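Local structure of glutaryl-CoA dehydrogenase (3SF6) at residues M222-S227 and A372-S377. The protein belongs to the acyl-CoA dehydrogenase family of flavoproteins and carries a bound dihydroflavine-adenine dinucleotide. Sequence-based numbering, arbitrary orientation. Where two conformers were deposited one is given.
Sequences MSLRAS and ANNLES. With FDA (dihydroflavine-adenine dinucleotide), chain B; SO4 (sulfate ion), chain Q.
S223 sends its OG opposite the backbone N (chi1 174°), while S377 on helix 368-380 places its own hydroxyl beside the backbone N (chi1 -69°); the two hydroxyls therefore meet tip to tip. S377 OG donates to S223 OG over 2.7 Å, and S223 OG in turn donates a hydrogen bond to N373 O, also at 2.7 Å, a two-bond chain ending on the helix carbonyl. The second link approaches from above the carbonyl plane, 38° out of it, and E376 N reaches the same oxygen from the opposite face. A separate hydrogen bond links backbone to side chain: L224 N donates to N374 OD1 at 2.9 Å, within the amide's carbonyl plane. That oxygen also takes a bond from a water which accepts from A226 N, so N374 OD1 holds the L224-S227 type I turn at two places, L224 N directly and A226 N through the water. Its ND2 is hydrogen-bonded to D105 OD1; with bonds at both ends, the amide's rotation is set. Facing the cofactor, L224 CD2 lies 3.7 Å and S377 OG 3.5 Å from methyl C7M of dihydroflavine-adenine dinucleotide. A middle-domain loop between two strands is thus fastened to a C-terminal-domain helix at the flavin's dimethylbenzene edge, part of the interdomain cofactor pocket of the acyl-CoA dehydrogenase fold.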
ATOM      1  N   MET A 222     -10.237 -12.538 -21.093  1.00  6.91           N
ATOM      2  CA  MET A 222     -10.417 -12.772 -19.644  1.00  8.31           C
ATOM      3  C   MET A 222     -10.937 -11.510 -18.940  1.00  8.08           C
ATOM      4  O   MET A 222     -10.828 -11.365 -17.720  1.00  8.15           O
ATOM      5  CB  MET A 222      -9.097 -13.273 -19.024  1.00 10.50           C
ATOM      6  CG  MET A 222      -8.591 -14.535 -19.629  1.00 17.45           C
ATOM      7  SD  MET A 222      -9.273 -15.872 -18.616  1.00 23.88           S
ATOM      8  CE  MET A 222      -8.513 -15.703 -17.030  1.00 15.40           C
ATOM      9  N   SER A 223     -11.460 -10.578 -19.749  1.00  7.76           N
ATOM     10  CA  SER A 223     -11.936  -9.267 -19.301  1.00  6.87           C
ATOM     11  C   SER A 223     -12.828  -8.724 -20.391  1.00  5.99           C
ATOM     12  O   SER A 223     -12.594  -9.002 -21.571  1.00  7.37           O
ATOM     13  CB  SER A 223     -10.749  -8.304 -19.146  1.00  6.74           C
ATOM     14  OG  SER A 223     -11.196  -6.980 -18.852  1.00  6.40           O
ATOM     15  N   LEU A 224     -13.894  -8.016 -20.020  1.00  6.07           N
ATOM     16  CA  LEU A 224     -14.758  -7.324 -20.950  1.00  6.52           C
ATOM     17  C   LEU A 224     -15.427  -8.289 -21.925  1.00  6.45           C
ATOM     18  O   LEU A 224     -15.660  -7.980 -23.084  1.00  7.56           O
ATOM     19  CB  LEU A 224     -14.011  -6.159 -21.660  1.00  6.36           C
ATOM     20  CG  LEU A 224     -14.794  -4.857 -21.574  1.00  6.44           C
ATOM     21  CD1 LEU A 224     -14.939  -4.375 -20.124  1.00  9.65           C
ATOM     22  CD2 LEU A 224     -14.161  -3.731 -22.451  1.00  8.83           C
ATOM     23  N   ARG A 225     -15.750  -9.486 -21.421  1.00  6.26           N
ATOM     24  CA  ARG A 225     -16.288 -10.538 -22.287  1.00  6.48           C
ATOM     25  C   ARG A 225     -17.696 -10.194 -22.785  1.00  7.13           C
ATOM     26  O   ARG A 225     -18.095 -10.717 -23.852  1.00  8.29           O
ATOM     27  CB  ARG A 225     -16.280 -11.899 -21.587  1.00  7.38           C
ATOM     28  CG  ARG A 225     -14.909 -12.469 -21.363  1.00  8.03           C
ATOM     29  CD  ARG A 225     -14.962 -13.808 -20.642  1.00 10.40           C
ATOM     30  NE  ARG A 225     -15.761 -14.799 -21.344  1.00 10.31           N
ATOM     31  CZ  ARG A 225     -15.356 -15.536 -22.376  1.00 14.02           C
ATOM     32  NH1 ARG A 225     -14.118 -15.415 -22.874  1.00 14.05           N
ATOM     33  NH2 ARG A 225     -16.203 -16.416 -22.945  1.00 14.35           N
ATOM     34  N   ALA A 226     -18.407  -9.276 -22.119  1.00  7.09           N
ATOM     35  CA  ALA A 226     -19.716  -8.842 -22.616  1.00  8.44           C
ATOM     36  C   ALA A 226     -19.611  -7.588 -23.471  1.00  9.44           C
ATOM     37  O   ALA A 226     -20.428  -6.699 -23.392  1.00 11.30           O
ATOM     38  CB  ALA A 226     -20.754  -8.693 -21.484  1.00  8.88           C
ATOM     39  N   SER A 227     -18.589  -7.565 -24.316  1.00  9.71           N
ATOM     40  CA  SER A 227     -18.335  -6.463 -25.252  0.50  9.81           C
ATOM     41  C   SER A 227     -17.716  -7.120 -26.468  1.00 10.26           C
ATOM     42  O   SER A 227     -17.122  -8.191 -26.357  1.00 11.51           O
ATOM     43  CB  SER A 227     -17.362  -5.444 -24.633  0.50 10.35           C
ATOM     44  OG  SER A 227     -17.117  -4.319 -25.472  0.50  8.53           O
ATOM     45  N   ALA A 372     -14.159  -7.134 -11.278  1.00  5.15           N
ATOM     46  CA  ALA A 372     -12.713  -7.023 -11.108  1.00  6.12           C
ATOM     47  C   ALA A 372     -11.999  -7.314 -12.443  1.00  6.32           C
ATOM     48  O   ALA A 372     -11.096  -6.580 -12.828  1.00  6.77           O
ATOM     49  CB  ALA A 372     -12.219  -7.973 -10.002  1.00  7.12           C
ATOM     50  N   ASN A 373     -12.427  -8.362 -13.162  1.00  4.99           N
ATOM     51  CA  ASN A 373     -11.795  -8.685 -14.420  1.00  5.12           C
ATOM     52  C   ASN A 373     -12.075  -7.614 -15.487  1.00  5.17           C
ATOM     53  O   ASN A 373     -11.149  -7.188 -16.191  1.00  5.52           O
ATOM     54  CB  ASN A 373     -12.252 -10.055 -14.921  1.00  4.84           C
ATOM     55  CG  ASN A 373     -11.572 -11.229 -14.179  1.00  6.95           C
ATOM     56  OD1 ASN A 373     -10.718 -11.048 -13.281  1.00  9.26           O
ATOM     57  ND2 ASN A 373     -11.912 -12.428 -14.603  1.00  5.43           N
ATOM     58  N   ASN A 374     -13.320  -7.142 -15.563  1.00  5.16           N
ATOM     59  CA  ASN A 374     -13.666  -6.036 -16.460  1.00  5.04           C
ATOM     60  C   ASN A 374     -12.793  -4.812 -16.216  1.00  4.66           C
ATOM     61  O   ASN A 374     -12.327  -4.179 -17.164  1.00  4.76           O
ATOM     62  CB  ASN A 374     -15.125  -5.607 -16.293  1.00  4.69           C
ATOM     63  CG  ASN A 374     -16.110  -6.521 -16.976  1.00  6.12           C
ATOM     64  OD1 ASN A 374     -15.775  -7.261 -17.906  1.00  6.26           O
ATOM     65  ND2 ASN A 374     -17.385  -6.459 -16.516  1.00  5.34           N
ATOM     66  N   LEU A 375     -12.575  -4.482 -14.956  1.00  4.55           N
ATOM     67  CA  LEU A 375     -11.833  -3.277 -14.631  1.00  4.80           C
ATOM     68  C   LEU A 375     -10.391  -3.333 -15.057  1.00  5.65           C
ATOM     69  O   LEU A 375      -9.769  -2.287 -15.211  1.00  5.71           O
ATOM     70  CB  LEU A 375     -11.991  -2.942 -13.157  1.00  4.49           C
ATOM     71  CG  LEU A 375     -13.341  -2.354 -12.774  1.00  4.24           C
ATOM     72  CD1 LEU A 375     -13.548  -2.406 -11.251  1.00  6.32           C
ATOM     73  CD2 LEU A 375     -13.514  -0.886 -13.269  1.00  6.32           C
ATOM     74  N   GLU A 376      -9.854  -4.529 -15.329  1.00  5.12           N
ATOM     75  CA  GLU A 376      -8.530  -4.598 -15.940  1.00  5.71           C
ATOM     76  C   GLU A 376      -8.485  -3.828 -17.265  1.00  5.47           C
ATOM     77  O   GLU A 376      -7.535  -3.094 -17.551  1.00  5.86           O
ATOM     78  CB  GLU A 376      -8.099  -6.042 -16.204  1.00  6.11           C
ATOM     79  CG  GLU A 376      -7.983  -6.940 -15.001  1.00  5.58           C
ATOM     80  CD  GLU A 376      -6.746  -6.752 -14.170  1.00  7.67           C
ATOM     81  OE1 GLU A 376      -5.820  -6.011 -14.583  1.00  7.08           O
ATOM     82  OE2 GLU A 376      -6.762  -7.366 -13.071  1.00  7.97           O
ATOM     83  N   SER A 377      -9.510  -4.000 -18.113  1.00  5.72           N
ATOM     84  CA  SER A 377      -9.542  -3.286 -19.393  1.00  5.10           C
ATOM     85  C   SER A 377      -9.719  -1.800 -19.178  1.00  4.96           C
ATOM     86  O   SER A 377      -9.088  -0.993 -19.854  1.00  6.02           O
ATOM     87  CB  SER A 377     -10.678  -3.810 -20.265  1.00  5.03           C
ATOM     88  OG  SER A 377     -10.407  -5.139 -20.691  1.00  5.24           O
TER
HETATM   89  PA  FDA B 400       1.333  -0.005 -24.423  1.00  6.97           P
HETATM   90  O1A FDA B 400       1.222   1.408 -24.806  1.00  6.71           O
HETATM   91  O2A FDA B 400       2.160  -0.944 -25.199  1.00  6.99           O
HETATM   92  O5B FDA B 400       1.868   0.069 -22.907  1.00  5.76           O
HETATM   93  C5B FDA B 400       2.321  -1.133 -22.247  1.00  6.13           C
HETATM   94  C4B FDA B 400       2.669  -0.816 -20.797  1.00  6.14           C
HETATM   95  O4B FDA B 400       3.793   0.101 -20.831  1.00  6.01           O
HETATM   96  C3B FDA B 400       1.574  -0.109 -20.027  1.00  6.41           C
HETATM   97  O3B FDA B 400       1.641  -0.493 -18.636  1.00  6.09           O
HETATM   98  C2B FDA B 400       1.954   1.356 -20.197  1.00  5.31           C
HETATM   99  O2B FDA B 400       1.338   2.182 -19.192  1.00  6.02           O
HETATM  100  C1B FDA B 400       3.488   1.319 -20.150  1.00  5.33           C
HETATM  101  N9A FDA B 400       4.079   2.468 -20.851  1.00  5.72           N
HETATM  102  C8A FDA B 400       3.934   2.774 -22.176  1.00  5.53           C
HETATM  103  N7A FDA B 400       4.574   3.921 -22.445  1.00  5.72           N
HETATM  104  C5A FDA B 400       5.121   4.357 -21.264  1.00  6.16           C
HETATM  105  C6A FDA B 400       5.869   5.465 -20.887  1.00  8.45           C
HETATM  106  N6A FDA B 400       6.237   6.420 -21.775  1.00  7.06           N
HETATM  107  N1A FDA B 400       6.253   5.558 -19.591  1.00  5.82           N
HETATM  108  C2A FDA B 400       5.890   4.647 -18.687  1.00  6.67           C
HETATM  109  N3A FDA B 400       5.173   3.585 -19.000  1.00  6.81           N
HETATM  110  C4A FDA B 400       4.775   3.430 -20.281  1.00  6.55           C
HETATM  111  N1  FDA B 400      -8.464   1.502 -28.492  1.00  6.80           N
HETATM  112  C2  FDA B 400      -9.168   2.125 -29.478  1.00  7.71           C
HETATM  113  O2  FDA B 400      -8.560   2.856 -30.296  1.00  6.95           O
HETATM  114  N3  FDA B 400     -10.508   1.970 -29.542  1.00  5.82           N
HETATM  115  C4  FDA B 400     -11.207   1.184 -28.712  1.00  7.78           C
HETATM  116  O4  FDA B 400     -12.449   1.009 -28.840  1.00  7.10           O
HETATM  117  C4X FDA B 400     -10.497   0.548 -27.671  1.00  6.19           C
HETATM  118  N5  FDA B 400     -11.120  -0.304 -26.827  1.00  7.13           N
HETATM  119  C5X FDA B 400     -10.379  -1.188 -26.066  1.00  6.70           C
HETATM  120  C6  FDA B 400     -10.977  -2.279 -25.448  1.00  6.15           C
HETATM  121  C7  FDA B 400     -10.268  -3.161 -24.656  1.00  5.70           C
HETATM  122  C7M FDA B 400     -10.952  -4.400 -24.067  1.00  6.63           C
HETATM  123  C8  FDA B 400      -8.916  -2.913 -24.454  1.00  5.82           C
HETATM  124  C8M FDA B 400      -8.138  -3.890 -23.563  1.00  6.74           C
HETATM  125  C9  FDA B 400      -8.292  -1.845 -25.059  1.00  5.63           C
HETATM  126  C9A FDA B 400      -9.026  -0.962 -25.878  1.00  7.24           C
HETATM  127  N10 FDA B 400      -8.402   0.085 -26.565  1.00  6.87           N
HETATM  128  C10 FDA B 400      -9.118   0.715 -27.606  1.00  6.96           C
HETATM  129  C1' FDA B 400      -6.937   0.128 -26.662  1.00  6.40           C
HETATM  130  C2' FDA B 400      -6.385   0.876 -25.440  1.00  7.31           C
HETATM  131  O2' FDA B 400      -6.567   2.301 -25.587  1.00  9.46           O
HETATM  132  C3' FDA B 400      -4.903   0.560 -25.314  1.00  6.70           C
HETATM  133  O3' FDA B 400      -4.797  -0.774 -24.818  1.00  6.14           O
HETATM  134  C4' FDA B 400      -4.171   1.494 -24.348  1.00  7.74           C
HETATM  135  O4' FDA B 400      -4.026   2.807 -24.924  1.00 11.11           O
HETATM  136  C5' FDA B 400      -2.794   0.964 -23.946  1.00  7.64           C
HETATM  137  O5' FDA B 400      -2.027   0.709 -25.128  1.00  7.35           O
HETATM  138  P   FDA B 400      -1.296  -0.702 -25.262  1.00  7.50           P
HETATM  139  O1P FDA B 400      -2.214  -1.764 -24.825  1.00  7.14           O
HETATM  140  O2P FDA B 400      -0.713  -0.778 -26.620  1.00  8.54           O
HETATM  141  O3P FDA B 400      -0.115  -0.661 -24.167  1.00  6.09           O
HETATM  142  S   SO4 Q 415     -14.043 -17.072 -26.285  1.00 49.45           S
HETATM  143  O1  SO4 Q 415     -14.206 -15.628 -26.327  1.00 51.68           O
HETATM  144  O2  SO4 Q 415     -12.687 -17.466 -26.711  1.00 47.71           O
HETATM  145  O3  SO4 Q 415     -15.038 -17.650 -27.184  1.00 50.73           O
HETATM  146  O4  SO4 Q 415     -14.270 -17.553 -24.942  1.00 50.25           O
HETATM  147  O   HOH W   1     -17.877  -7.412 -19.844  1.00  2.40           O